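Local coordinates for probable TonB-dependent siderophore receptor PiuA (Acinetobacter baumannii, PDB 5FP1), which probably binds iron-chelating siderophores at the bacterial outer membrane, perhaps including ferric enterobactin, as the first step of iron uptake, at residues P205-G210 with A217-Y222; T255-K260 with T392-P397; S593-N598 with N616-V621; L680-N685 with A710-N715. One frame throughout, in Å; residues are numbered along the deposited sequence.

Contact 1: P205-G210 with A217-Y222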
loop_
_atom_site.group_PDB
_atom_site.type_symbol
_atom_site.label_atom_id
_atom_site.label_comp_id
_atom_site.label_asym_id
_atom_site.label_seq_id
_atom_site.Cartn_x
_atom_site.Cartn_y
_atom_site.Cartn_z
ATOM N N PRO A 205 14.930 5.958 15.762
ATOM C CA PRO A 205 15.508 5.518 17.022
ATOM C C PRO A 205 14.497 4.846 17.940
ATOM O O PRO A 205 13.336 5.285 18.047
ATOM C CB PRO A 205 15.966 6.823 17.638
ATOM C CG PRO A 205 14.983 7.829 17.152
ATOM C CD PRO A 205 14.435 7.342 15.847
ATOM N N SER A 206 14.937 3.808 18.641
ATOM C CA SER A 206 14.108 3.230 19.675
ATOM C C SER A 206 14.932 2.708 20.867
ATOM O O SER A 206 16.125 2.462 20.749
ATOM C CB SER A 206 13.284 2.090 19.089
ATOM O OG SER A 206 14.117 1.146 18.506
ATOM N N ILE A 207 14.248 2.490 21.976
ATOM C CA ILE A 207 14.888 1.869 23.125
ATOM C C ILE A 207 13.924 0.951 23.820
ATOM O O ILE A 207 12.735 1.239 23.899
ATOM C CB ILE A 207 15.458 2.955 24.079
ATOM C CG1 ILE A 207 16.193 2.310 25.271
ATOM C CG2 ILE A 207 14.386 3.899 24.565
ATOM C CD1 ILE A 207 16.946 3.346 26.087
ATOM N N THR A 208 14.431 -0.196 24.248
ATOM C CA THR A 208 13.607 -1.204 24.909
ATOM C C THR A 208 14.222 -1.580 26.277
ATOM O O THR A 208 15.443 -1.525 26.451
ATOM C CB THR A 208 13.389 -2.431 23.996
ATOM O OG1 THR A 208 12.304 -3.229 24.485
ATOM C CG2 THR A 208 14.609 -3.286 23.872
ATOM N N PHE A 209 13.341 -1.890 27.227
ATOM C CA PHE A 209 13.687 -2.155 28.621
ATOM C C PHE A 209 13.064 -3.490 29.039
ATOM O O PHE A 209 11.956 -3.823 28.592
ATOM C CB PHE A 209 13.119 -1.073 29.517
ATOM C CG PHE A 209 13.516 0.330 29.136
ATOM C CD1 PHE A 209 12.770 1.056 28.218
ATOM C CD2 PHE A 209 14.608 0.945 29.739
ATOM C CE1 PHE A 209 13.117 2.349 27.886
ATOM C CE2 PHE A 209 14.962 2.243 29.415
ATOM C CZ PHE A 209 14.213 2.950 28.491
ATOM N N GLY A 210 13.752 -4.247 29.898
ATOM C CA GLY A 210 13.165 -5.486 30.448
ATOM C C GLY A 210 13.310 -6.690 29.542
ATOM O O GLY A 210 12.587 -7.690 29.680
ATOM N N ALA A 217 9.107 -2.657 28.181
ATOM C CA ALA A 217 8.638 -1.379 27.673
ATOM C C ALA A 217 9.501 -1.039 26.475
ATOM O O ALA A 217 10.715 -1.284 26.493
ATOM C CB ALA A 217 8.713 -0.303 28.724
ATOM N N THR A 218 8.870 -0.510 25.421
ATOM C CA THR A 218 9.588 -0.119 24.198
ATOM C C THR A 218 9.086 1.266 23.783
ATOM O O THR A 218 7.874 1.488 23.718
ATOM C CB THR A 218 9.402 -1.159 23.089
ATOM O OG1 THR A 218 9.853 -2.438 23.544
ATOM C CG2 THR A 218 10.199 -0.814 21.820
ATOM N N LEU A 219 10.028 2.206 23.629
ATOM C CA LEU A 219 9.763 3.567 23.165
ATOM C C LEU A 219 10.382 3.691 21.772
ATOM O O LEU A 219 11.556 3.368 21.559
ATOM C CB LEU A 219 10.427 4.616 24.062
ATOM C CG LEU A 219 10.136 4.546 25.552
ATOM C CD1 LEU A 219 10.935 5.606 26.290
ATOM C CD2 LEU A 219 8.660 4.743 25.802
ATOM N N SER A 220 9.609 4.158 20.799
ATOM C CA SER A 220 10.172 4.268 19.465
ATOM C C SER A 220 9.665 5.513 18.746
ATOM O O SER A 220 8.627 6.079 19.103
ATOM C CB SER A 220 9.901 2.994 18.666
ATOM O OG SER A 220 8.557 2.917 18.358
ATOM N N TYR A 221 10.456 5.962 17.781
ATOM C CA TYR A 221 10.147 7.142 17.020
ATOM C C TYR A 221 10.566 6.870 15.601
ATOM O O TYR A 221 11.563 6.176 15.355
ATOM C CB TYR A 221 10.920 8.336 17.586
ATOM C CG TYR A 221 10.837 9.608 16.785
ATOM C CD1 TYR A 221 9.619 10.297 16.646
ATOM C CD2 TYR A 221 11.970 10.168 16.191
ATOM C CE1 TYR A 221 9.546 11.478 15.927
ATOM C CE2 TYR A 221 11.891 11.349 15.467
ATOM C CZ TYR A 221 10.679 11.992 15.326
ATOM O OH TYR A 221 10.597 13.185 14.626
ATOM N N TYR A 222 9.796 7.425 14.663
ATOM C CA TYR A 222 10.053 7.293 13.254
ATOM C C TYR A 222 9.842 8.657 12.619
ATOM O O TYR A 222 8.864 9.345 12.912
ATOM C CB TYR A 222 9.094 6.275 12.617
ATOM C CG TYR A 222 9.310 6.088 11.124
ATOM C CD1 TYR A 222 10.339 5.305 10.651
ATOM C CD2 TYR A 222 8.483 6.712 10.188
ATOM C CE1 TYR A 222 10.554 5.134 9.295
ATOM C CE2 TYR A 222 8.692 6.545 8.832
ATOM C CZ TYR A 222 9.724 5.752 8.383
ATOM O OH TYR A 222 9.938 5.556 7.023
#

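Contact 2: T255-K260 with T392-P397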
loop_
_atom_site.group_PDB
_atom_site.type_symbol
_atom_site.label_atom_id
_atom_site.label_comp_id
_atom_site.label_asym_id
_atom_site.label_seq_id
_atom_site.Cartn_x
_atom_site.Cartn_y
_atom_site.Cartn_z
ATOM N N THR A 255 9.157 9.782 -21.320
ATOM C CA THR A 255 8.709 11.163 -21.533
ATOM C C THR A 255 8.012 11.699 -20.274
ATOM O O THR A 255 7.171 11.014 -19.671
ATOM C CB THR A 255 7.778 11.258 -22.753
ATOM O OG1 THR A 255 8.490 10.838 -23.935
ATOM C CG2 THR A 255 7.267 12.670 -22.939
ATOM N N TYR A 256 8.372 12.910 -19.872
ATOM C CA TYR A 256 7.810 13.542 -18.668
ATOM C C TYR A 256 6.991 14.763 -19.003
ATOM O O TYR A 256 7.518 15.714 -19.591
ATOM C CB TYR A 256 8.939 13.947 -17.731
ATOM C CG TYR A 256 8.531 14.602 -16.431
ATOM C CD1 TYR A 256 7.877 13.890 -15.428
ATOM C CD2 TYR A 256 8.845 15.939 -16.179
ATOM C CE1 TYR A 256 7.548 14.497 -14.224
ATOM C CE2 TYR A 256 8.525 16.545 -14.991
ATOM C CZ TYR A 256 7.881 15.825 -13.999
ATOM O OH TYR A 256 7.567 16.467 -12.808
ATOM N N TYR A 257 5.718 14.749 -18.615
ATOM C CA TYR A 257 4.811 15.853 -18.857
ATOM C C TYR A 257 4.562 16.758 -17.677
ATOM O O TYR A 257 3.727 17.673 -17.751
ATOM C CB TYR A 257 3.473 15.316 -19.393
ATOM C CG TYR A 257 3.598 14.644 -20.711
ATOM C CD1 TYR A 257 4.095 15.328 -21.813
ATOM C CD2 TYR A 257 3.291 13.283 -20.869
ATOM C CE1 TYR A 257 4.231 14.703 -23.040
ATOM C CE2 TYR A 257 3.412 12.662 -22.094
ATOM C CZ TYR A 257 3.901 13.368 -23.174
ATOM O OH TYR A 257 4.062 12.742 -24.383
ATOM N N GLY A 258 5.296 16.548 -16.588
ATOM C CA GLY A 258 5.224 17.445 -15.468
ATOM C C GLY A 258 5.917 18.779 -15.752
ATOM O O GLY A 258 6.588 18.947 -16.771
ATOM N N TRP A 259 5.745 19.709 -14.836
ATOM C CA TRP A 259 6.207 21.083 -14.996
ATOM C C TRP A 259 7.114 21.371 -13.809
ATOM O O TRP A 259 6.651 21.735 -12.728
ATOM C CB TRP A 259 4.998 21.988 -15.041
ATOM C CG TRP A 259 5.219 23.396 -15.449
ATOM C CD1 TRP A 259 6.416 24.050 -15.623
ATOM C CD2 TRP A 259 4.201 24.340 -15.724
ATOM N NE1 TRP A 259 6.188 25.351 -16.020
ATOM C CE2 TRP A 259 4.836 25.556 -16.087
ATOM C CE3 TRP A 259 2.806 24.273 -15.749
ATOM C CZ2 TRP A 259 4.117 26.695 -16.442
ATOM C CZ3 TRP A 259 2.093 25.405 -16.111
ATOM C CH2 TRP A 259 2.755 26.612 -16.446
ATOM N N LYS A 260 8.413 21.182 -14.005
ATOM C CA LYS A 260 9.318 21.123 -12.882
ATOM C C LYS A 260 9.447 22.404 -12.102
ATOM O O LYS A 260 9.656 22.350 -10.877
ATOM C CB LYS A 260 10.686 20.575 -13.287
ATOM C CG LYS A 260 10.581 19.119 -13.698
ATOM C CD LYS A 260 11.919 18.530 -14.050
ATOM C CE LYS A 260 12.715 18.182 -12.830
ATOM N NZ LYS A 260 13.754 17.218 -13.228
ATOM N N THR A 392 2.740 21.841 -23.277
ATOM C CA THR A 392 4.045 21.451 -23.793
ATOM C C THR A 392 3.869 20.526 -25.000
ATOM O O THR A 392 2.732 20.159 -25.366
ATOM C CB THR A 392 4.901 20.810 -22.679
ATOM O OG1 THR A 392 6.259 20.732 -23.099
ATOM C CG2 THR A 392 4.414 19.418 -22.326
ATOM N N SER A 393 4.971 20.140 -25.624
ATOM C CA SER A 393 4.907 19.276 -26.788
ATOM C C SER A 393 4.623 17.826 -26.375
ATOM O O SER A 393 5.193 17.328 -25.412
ATOM C CB SER A 393 6.221 19.351 -27.597
ATOM O OG SER A 393 6.054 18.688 -28.833
ATOM N N LEU A 394 3.720 17.166 -27.071
ATOM C CA LEU A 394 3.493 15.731 -26.841
ATOM C C LEU A 394 4.793 14.971 -27.088
ATOM O O LEU A 394 5.211 14.114 -26.307
ATOM C CB LEU A 394 2.414 15.197 -27.765
ATOM C CG LEU A 394 2.176 13.698 -27.624
ATOM C CD1 LEU A 394 1.418 13.412 -26.323
ATOM C CD2 LEU A 394 1.428 13.209 -28.850
ATOM N N ASN A 395 5.450 15.293 -28.192
ATOM C CA ASN A 395 6.722 14.665 -28.504
ATOM C C ASN A 395 7.887 15.612 -28.209
ATOM O O ASN A 395 7.935 16.728 -28.711
ATOM C CB ASN A 395 6.719 14.224 -29.985
ATOM C CG ASN A 395 5.635 13.202 -30.287
ATOM O OD1 ASN A 395 4.787 13.394 -31.163
ATOM N ND2 ASN A 395 5.633 12.137 -29.542
ATOM N N GLY A 396 8.809 15.188 -27.354
ATOM C CA GLY A 396 9.939 16.031 -26.945
ATOM C C GLY A 396 9.611 17.282 -26.140
ATOM O O GLY A 396 10.086 18.371 -26.466
ATOM N N PRO A 397 8.799 17.150 -25.067
ATOM C CA PRO A 397 8.539 18.312 -24.223
ATOM C C PRO A 397 9.816 18.916 -23.661
ATOM O O PRO A 397 10.742 18.180 -23.324
ATOM C CB PRO A 397 7.693 17.744 -23.062
ATOM C CG PRO A 397 7.940 16.270 -23.081
ATOM C CD PRO A 397 8.192 15.916 -24.525
HETATM O O HOH W 1 8.864 12.520 -26.198
#

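Contact 3: S593-N598 with N616-V621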
loop_
_atom_site.group_PDB
_atom_site.type_symbol
_atom_site.label_atom_id
_atom_site.label_comp_id
_atom_site.label_asym_id
_atom_site.label_seq_id
_atom_site.Cartn_x
_atom_site.Cartn_y
_atom_site.Cartn_z
ATOM N N SER A 593 -12.666 -11.167 -12.106
ATOM C CA SER A 593 -13.385 -10.094 -11.434
ATOM C C SER A 593 -14.603 -9.705 -12.232
ATOM O O SER A 593 -14.607 -9.799 -13.435
ATOM C CB SER A 593 -12.467 -8.861 -11.219
ATOM O OG SER A 593 -12.021 -8.302 -12.450
ATOM N N GLU A 594 -15.619 -9.196 -11.551
ATOM C CA GLU A 594 -16.837 -8.809 -12.206
ATOM C C GLU A 594 -17.525 -7.667 -11.492
ATOM O O GLU A 594 -17.803 -7.714 -10.289
ATOM C CB GLU A 594 -17.792 -10.011 -12.285
ATOM C CG GLU A 594 -19.097 -9.706 -12.956
ATOM C CD GLU A 594 -20.072 -10.860 -12.793
ATOM O OE1 GLU A 594 -20.814 -10.929 -11.784
ATOM O OE2 GLU A 594 -20.025 -11.734 -13.648
ATOM N N LEU A 595 -17.825 -6.643 -12.271
ATOM C CA LEU A 595 -18.632 -5.535 -11.819
ATOM C C LEU A 595 -20.090 -5.914 -12.035
ATOM O O LEU A 595 -20.695 -5.560 -13.039
ATOM C CB LEU A 595 -18.309 -4.298 -12.645
ATOM C CG LEU A 595 -16.904 -3.736 -12.433
ATOM C CD1 LEU A 595 -16.542 -2.778 -13.566
ATOM C CD2 LEU A 595 -16.853 -3.041 -11.081
ATOM N N THR A 596 -20.621 -6.683 -11.106
ATOM C CA THR A 596 -21.924 -7.334 -11.273
ATOM C C THR A 596 -23.071 -6.346 -11.444
ATOM O O THR A 596 -23.926 -6.486 -12.319
ATOM C CB THR A 596 -22.214 -8.218 -10.051
ATOM O OG1 THR A 596 -21.062 -9.047 -9.788
ATOM C CG2 THR A 596 -23.464 -9.101 -10.312
ATOM N N LYS A 597 -23.079 -5.330 -10.605
ATOM C CA LYS A 597 -24.122 -4.347 -10.639
ATOM C C LYS A 597 -23.548 -2.962 -10.357
ATOM O O LYS A 597 -23.004 -2.696 -9.273
ATOM C CB LYS A 597 -25.174 -4.747 -9.604
ATOM C CG LYS A 597 -26.387 -3.867 -9.567
ATOM C CD LYS A 597 -27.414 -4.428 -8.600
ATOM C CE LYS A 597 -28.505 -3.410 -8.319
ATOM N NZ LYS A 597 -29.215 -3.771 -7.060
ATOM N N ASN A 598 -23.659 -2.085 -11.347
ATOM C CA ASN A 598 -23.111 -0.725 -11.266
ATOM C C ASN A 598 -24.192 0.307 -11.034
ATOM O O ASN A 598 -25.358 0.076 -11.369
ATOM C CB ASN A 598 -22.404 -0.410 -12.590
ATOM C CG ASN A 598 -21.215 -1.316 -12.831
ATOM O OD1 ASN A 598 -20.264 -1.315 -12.045
ATOM N ND2 ASN A 598 -21.263 -2.105 -13.894
ATOM N N ASN A 616 -18.689 -6.332 -16.602
ATOM C CA ASN A 616 -17.343 -5.969 -17.016
ATOM C C ASN A 616 -16.284 -6.395 -15.983
ATOM O O ASN A 616 -16.591 -6.743 -14.849
ATOM C CB ASN A 616 -17.219 -4.428 -17.304
ATOM C CG ASN A 616 -17.618 -4.073 -18.737
ATOM O OD1 ASN A 616 -18.070 -4.933 -19.488
ATOM N ND2 ASN A 616 -17.452 -2.829 -19.117
ATOM N N GLN A 617 -15.036 -6.385 -16.415
ATOM C CA GLN A 617 -13.921 -6.673 -15.538
ATOM C C GLN A 617 -13.740 -5.484 -14.601
ATOM O O GLN A 617 -13.926 -4.336 -15.005
ATOM C CB GLN A 617 -12.653 -6.908 -16.378
ATOM C CG GLN A 617 -11.451 -7.417 -15.592
ATOM C CD GLN A 617 -10.308 -7.760 -16.514
ATOM O OE1 GLN A 617 -10.538 -8.060 -17.679
ATOM N NE2 GLN A 617 -9.082 -7.667 -16.032
ATOM N N MET A 618 -13.380 -5.756 -13.353
ATOM C CA MET A 618 -13.060 -4.686 -12.433
ATOM C C MET A 618 -11.740 -4.003 -12.809
ATOM O O MET A 618 -10.756 -4.664 -13.196
ATOM C CB MET A 618 -12.982 -5.216 -10.996
ATOM C CG MET A 618 -14.326 -5.688 -10.457
ATOM S SD MET A 618 -14.232 -6.522 -8.857
ATOM C CE MET A 618 -13.658 -5.156 -7.840
ATOM N N PRO A 619 -11.703 -2.682 -12.663
ATOM C CA PRO A 619 -10.451 -1.967 -12.846
ATOM C C PRO A 619 -9.433 -2.310 -11.785
ATOM O O PRO A 619 -9.777 -2.820 -10.703
ATOM C CB PRO A 619 -10.847 -0.481 -12.720
ATOM C CG PRO A 619 -12.201 -0.448 -12.108
ATOM C CD PRO A 619 -12.804 -1.824 -12.183
ATOM N N ASN A 620 -8.173 -2.053 -12.108
ATOM C CA ASN A 620 -7.095 -2.234 -11.176
ATOM C C ASN A 620 -6.963 -3.685 -10.701
ATOM O O ASN A 620 -6.507 -3.941 -9.583
ATOM C CB ASN A 620 -7.268 -1.256 -10.012
ATOM C CG ASN A 620 -7.561 0.163 -10.491
ATOM O OD1 ASN A 620 -8.617 0.725 -10.203
ATOM N ND2 ASN A 620 -6.664 0.714 -11.294
ATOM N N VAL A 621 -7.365 -4.621 -11.554
ATOM C CA VAL A 621 -7.088 -6.036 -11.322
ATOM C C VAL A 621 -6.843 -6.843 -12.582
ATOM O O VAL A 621 -7.658 -6.890 -13.514
ATOM C CB VAL A 621 -8.107 -6.740 -10.361
ATOM C CG1 VAL A 621 -9.505 -6.287 -10.577
ATOM C CG2 VAL A 621 -8.064 -8.257 -10.526
HETATM O O HOH W 2 -9.918 -9.462 -13.362
#

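Contact 4: L680-N685 with A710-N715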
loop_
_atom_site.group_PDB
_atom_site.type_symbol
_atom_site.label_atom_id
_atom_site.label_comp_id
_atom_site.label_asym_id
_atom_site.label_seq_id
_atom_site.Cartn_x
_atom_site.Cartn_y
_atom_site.Cartn_z
ATOM N N LEU A 680 29.678 -6.672 -1.539
ATOM C CA LEU A 680 29.449 -5.784 -2.639
ATOM C C LEU A 680 28.243 -6.376 -3.355
ATOM O O LEU A 680 28.209 -7.572 -3.631
ATOM C CB LEU A 680 30.653 -5.762 -3.567
ATOM C CG LEU A 680 30.593 -4.747 -4.689
ATOM C CD1 LEU A 680 30.660 -3.330 -4.129
ATOM C CD2 LEU A 680 31.734 -4.990 -5.665
ATOM N N GLN A 681 27.237 -5.543 -3.631
ATOM C CA GLN A 681 26.013 -6.047 -4.266
ATOM C C GLN A 681 25.601 -5.146 -5.419
ATOM O O GLN A 681 25.467 -3.916 -5.268
ATOM C CB GLN A 681 24.852 -6.201 -3.249
ATOM C CG GLN A 681 23.588 -6.816 -3.885
ATOM C CD GLN A 681 22.492 -7.081 -2.869
ATOM O OE1 GLN A 681 22.728 -7.677 -1.815
ATOM N NE2 GLN A 681 21.275 -6.603 -3.173
ATOM N N LEU A 682 25.441 -5.790 -6.564
ATOM C CA LEU A 682 25.010 -5.169 -7.787
ATOM C C LEU A 682 23.589 -5.614 -8.087
ATOM O O LEU A 682 23.293 -6.809 -8.155
ATOM C CB LEU A 682 25.905 -5.622 -8.953
ATOM C CG LEU A 682 25.506 -5.111 -10.325
ATOM C CD1 LEU A 682 25.542 -3.597 -10.334
ATOM C CD2 LEU A 682 26.414 -5.693 -11.401
ATOM N N ASN A 683 22.719 -4.637 -8.300
ATOM C CA ASN A 683 21.354 -4.903 -8.750
ATOM C C ASN A 683 21.111 -4.256 -10.103
ATOM O O ASN A 683 21.433 -3.098 -10.304
ATOM C CB ASN A 683 20.353 -4.329 -7.725
ATOM C CG ASN A 683 20.184 -5.218 -6.509
ATOM O OD1 ASN A 683 20.910 -5.085 -5.513
ATOM N ND2 ASN A 683 19.202 -6.110 -6.570
ATOM N N ILE A 684 20.553 -5.024 -11.028
ATOM C CA ILE A 684 20.110 -4.495 -12.284
ATOM C C ILE A 684 18.589 -4.660 -12.337
ATOM O O ILE A 684 18.062 -5.769 -12.282
ATOM C CB ILE A 684 20.791 -5.182 -13.477
ATOM C CG1 ILE A 684 22.308 -4.965 -13.381
ATOM C CG2 ILE A 684 20.267 -4.599 -14.783
ATOM C CD1 ILE A 684 23.077 -5.694 -14.459
ATOM N N ASN A 685 17.906 -3.529 -12.429
ATOM C CA ASN A 685 16.448 -3.491 -12.360
ATOM C C ASN A 685 15.843 -3.225 -13.719
ATOM O O ASN A 685 16.345 -2.388 -14.478
ATOM C CB ASN A 685 16.039 -2.409 -11.376
ATOM C CG ASN A 685 16.660 -2.622 -10.012
ATOM O OD1 ASN A 685 16.512 -3.686 -9.423
ATOM N ND2 ASN A 685 17.397 -1.640 -9.529
ATOM N N ALA A 710 20.758 0.429 -12.687
ATOM C CA ALA A 710 21.702 -0.409 -11.966
ATOM C C ALA A 710 22.068 0.291 -10.688
ATOM O O ALA A 710 22.224 1.504 -10.655
ATOM C CB ALA A 710 22.967 -0.640 -12.801
ATOM N N VAL A 711 22.254 -0.494 -9.634
ATOM C CA VAL A 711 22.725 0.023 -8.371
ATOM C C VAL A 711 23.880 -0.828 -7.864
ATOM O O VAL A 711 23.816 -2.059 -7.918
ATOM C CB VAL A 711 21.607 -0.009 -7.324
ATOM C CG1 VAL A 711 22.131 0.435 -5.975
ATOM C CG2 VAL A 711 20.457 0.904 -7.768
ATOM N N LEU A 712 24.911 -0.173 -7.352
ATOM C CA LEU A 712 26.035 -0.885 -6.746
ATOM C C LEU A 712 26.174 -0.443 -5.323
ATOM O O LEU A 712 26.262 0.753 -5.039
ATOM C CB LEU A 712 27.341 -0.604 -7.499
ATOM C CG LEU A 712 28.568 -1.346 -6.944
ATOM C CD1 LEU A 712 28.392 -2.832 -7.208
ATOM C CD2 LEU A 712 29.837 -0.827 -7.607
ATOM N N ALA A 713 26.211 -1.418 -4.411
ATOM C CA ALA A 713 26.266 -1.125 -2.996
ATOM C C ALA A 713 27.426 -1.837 -2.303
ATOM O O ALA A 713 27.725 -2.989 -2.593
ATOM C CB ALA A 713 24.976 -1.552 -2.321
ATOM N N VAL A 714 28.013 -1.124 -1.353
ATOM C CA VAL A 714 28.865 -1.709 -0.340
ATOM C C VAL A 714 28.093 -1.794 0.959
ATOM O O VAL A 714 27.744 -0.764 1.532
ATOM C CB VAL A 714 30.090 -0.836 -0.037
ATOM C CG1 VAL A 714 30.972 -1.567 0.968
ATOM C CG2 VAL A 714 30.848 -0.503 -1.317
ATOM N N ASN A 715 27.845 -3.026 1.400
ATOM C CA ASN A 715 27.071 -3.313 2.584
ATOM C C ASN A 715 27.995 -3.831 3.668
ATOM O O ASN A 715 28.845 -4.703 3.415
ATOM C CB ASN A 715 26.007 -4.366 2.258
ATOM C CG ASN A 715 25.032 -3.876 1.204
ATOM O OD1 ASN A 715 24.836 -2.677 1.084
ATOM N ND2 ASN A 715 24.514 -4.771 0.386
#

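Contact 1: P205-G210 with A217-Y222
Thr208 and Thr218 lie side by side with their side chains pointing the same way. Their hydroxyls meet: Thr208 OG1 is 2.7 Å from Thr218 OG1 in a hydrogen bond. The two oxygens are brought together by different first torsions. In Thr208 OG1 stands opposite the backbone N (chi1 -164°), whereas in Thr218 it lies beside the backbone N (chi1 -57°). On the same face Ser206 CB packs on Ser220 CB at 3.5 Å. The Ser206 hydroxyl turns to a different partner, Ala144 N, in the connection between strands 135-141 and 149-157. Strands 197-209 and 215-226 form a beta hairpin in the barrel wall of a TonB-dependent receptor, and the chain turns just beyond Phe209. Strict antiparallel pairing holds them. Ile207 and Leu219 exchange two backbone hydrogen bonds, each 2.9 Å between N of one and O of the other. Phe209 and Ala217 also exchange two, the one from Ala217 N to Phe209 O the longer at 3.1 Å. Their side chains share the other face with those of Ile207 and Leu219. There Ile207 CG2 touches Leu219 CB alongside at 4.1 Å. Leu219 CD1 comes to the edge of the Phe209 ring, near its plane, 4.2 Å from Phe209 CE1. At the far end Pro205 lies beside Tyr221. Pro205 CD meets the ring edge at Tyr221 CD2, 3.8 Å away. The Tyr221 hydroxyl bonds to His270 on the next strand.

Contact 2: T255-K260 with T392-P397
Thr255 packs its methyl on the ring of Pro397, with Thr255 CG2 3.7 Å from Pro397 CG. The two residues belong to separate loops of the receptor barrel, probably on its extracellular side. The second loop leaves short strand 391-393, whose Cys391 is disulfide-bonded to Cys383. In Thr255 OG1 lies beside the backbone N (chi1 -61°), which puts the methyl anti to that N and leaves OG1 on another side for polar partners. A water donates to Thr255 OG1 and accepts from Gly396 N, and so bridges the loops. Thr255 OG1 also bonds to Lys252 O. Next comes Tyr256, whose side chain leads away and whose OH bonds to Pro230 O. Its backbone still takes part: Tyr256 O lies 3.6 Å from Pro397 CG. Tyr257 carries the main polar bond. Its OH donates to Leu394 O at 2.6 Å, in the carbonyl plane and on a lone pair. Ser393 O and Leu394 O both lie at the edge of the ring, in its plane. CG of Tyr257 stands opposite the carbonyl carbon (chi1 -64°), and the ring reaches across to the other loop. There Thr392 CG2 approaches the ring edge, 4.1 Å from Tyr257 CD1. Pro397 CG is 4.0 Å from Tyr257 CE1 and comes in obliquely. Past the ring, the amide of Gln399 ties down the first loop: its NE2 bonds to Gly258 O and its OE1 to Lys260 N.

Contact 3: S593-N598 with N616-V621
Ser593 OG accepts a hydrogen bond from Met618 N at 3.0 Å, with a bent N-H...O angle of 145°. A water also binds this hydroxyl, 2.6 Å from Ser593 OG, and has a weak, long link on to Val621 O. The serine oxygen sits between its backbone N and carbonyl carbon (chi1 62°), which aims it at the other segment. Aliphatic atoms close in round it as well: Gln617 CG lies 3.3 Å from Ser593 OG. One backbone bond joins the two segments, from Leu595 N to Asn616 O at 2.9 Å, and it is almost straight (171°). Here barrel strand 582-597 nears its end and meets the returning limb of a long loop, probably extracellular, that carries the disulfide Cys602-Cys607. The strand is irregular at this point. Leu595 is the centre of an inverse gamma turn, and Thr596 and Lys597 form a classic beta bulge opposite Glu564. The two methyls of Leu595 spread over the loop. Leu595 CD1 reaches the backbone at Gln617 O, 3.4 Å away, while Leu595 CD2 packs on Met618 CG at 3.7 Å. The Gln617 chain runs out extended. Its NE2 donates to Val621 O at 3.0 Å, with that oxygen in the amide plane, and so ties the loop across its own turn. Asn616 ND2 bonds in another direction, to Val654 O.

Contact 4: L680-N685 with A710-N715
Leu680 and Leu712 meet across the two strands, with Leu680 CG 3.9 Å from Leu712 CD1. Leu682 has the same shape as both. In all three CG is anti to the backbone N (chi1 within 6° of 180°), and chi2, near +65° in each, then turns CD1 back over the partner strand. Leu680 CD1 thus lies 3.3 Å from Ala713 O. Leu682 CD1 repeats this at 3.3 Å from Val711 O. In the reverse direction, Leu712 CD1 leans toward Gln681 O. Val714 CG2 extends the apolar row, 4.0 Å from Leu680 CD1. This face is on the surface, consistent with a lipid-facing barrel wall. The other face is polar along strand 678-685. The Gln681 chain is extended, and its NE2 donates to Asn683 OD1 at 2.8 Å. That bond is nearly straight, uses a lone pair of OD1 and lies in the amide plane of Gln681. Further bonds fix both amides: Gln681 OE1 to Arg671, and Gln681 NE2 and Asn683 ND2 to the carbonyls of Glu53 and Asp54 at the end of plug helix 49-55. Asn715 ND2 packs on Gln681 CB at 3.9 Å, with the two amide planes 88° apart. Asn715 OD1 bonds to Ser153. Two backbone bonds join Gln681 to Ala713, and two more join Asn683 to Val711. Strand 709-717 pairs on its other side with strand 149-157, the antiparallel closure of last strand on first that completes a TonB-dependent receptor barrel round its plug.

In the fold
Contacts 1 and 4 are regular antiparallel strand pairs of the barrel wall. Contacts 2 and 3 involve loops, and their segments are joined by few direct polar bonds, one water each, and apolar packing. Contact 1 is mainly a surface contact. The others are partly buried, and none is a true core. In the wall, one face is largely apolar, and the other carries most of the polar side chains. The polar face meets the chain near Val143 in contact 1 and the plug in contact 4. Contacts 1 and 3 lie on opposite sides of the chain's centre, about 45 Å apart between centres. None of the four touches another; contacts 2 and 4 approach to about 16 Å between nearest atoms.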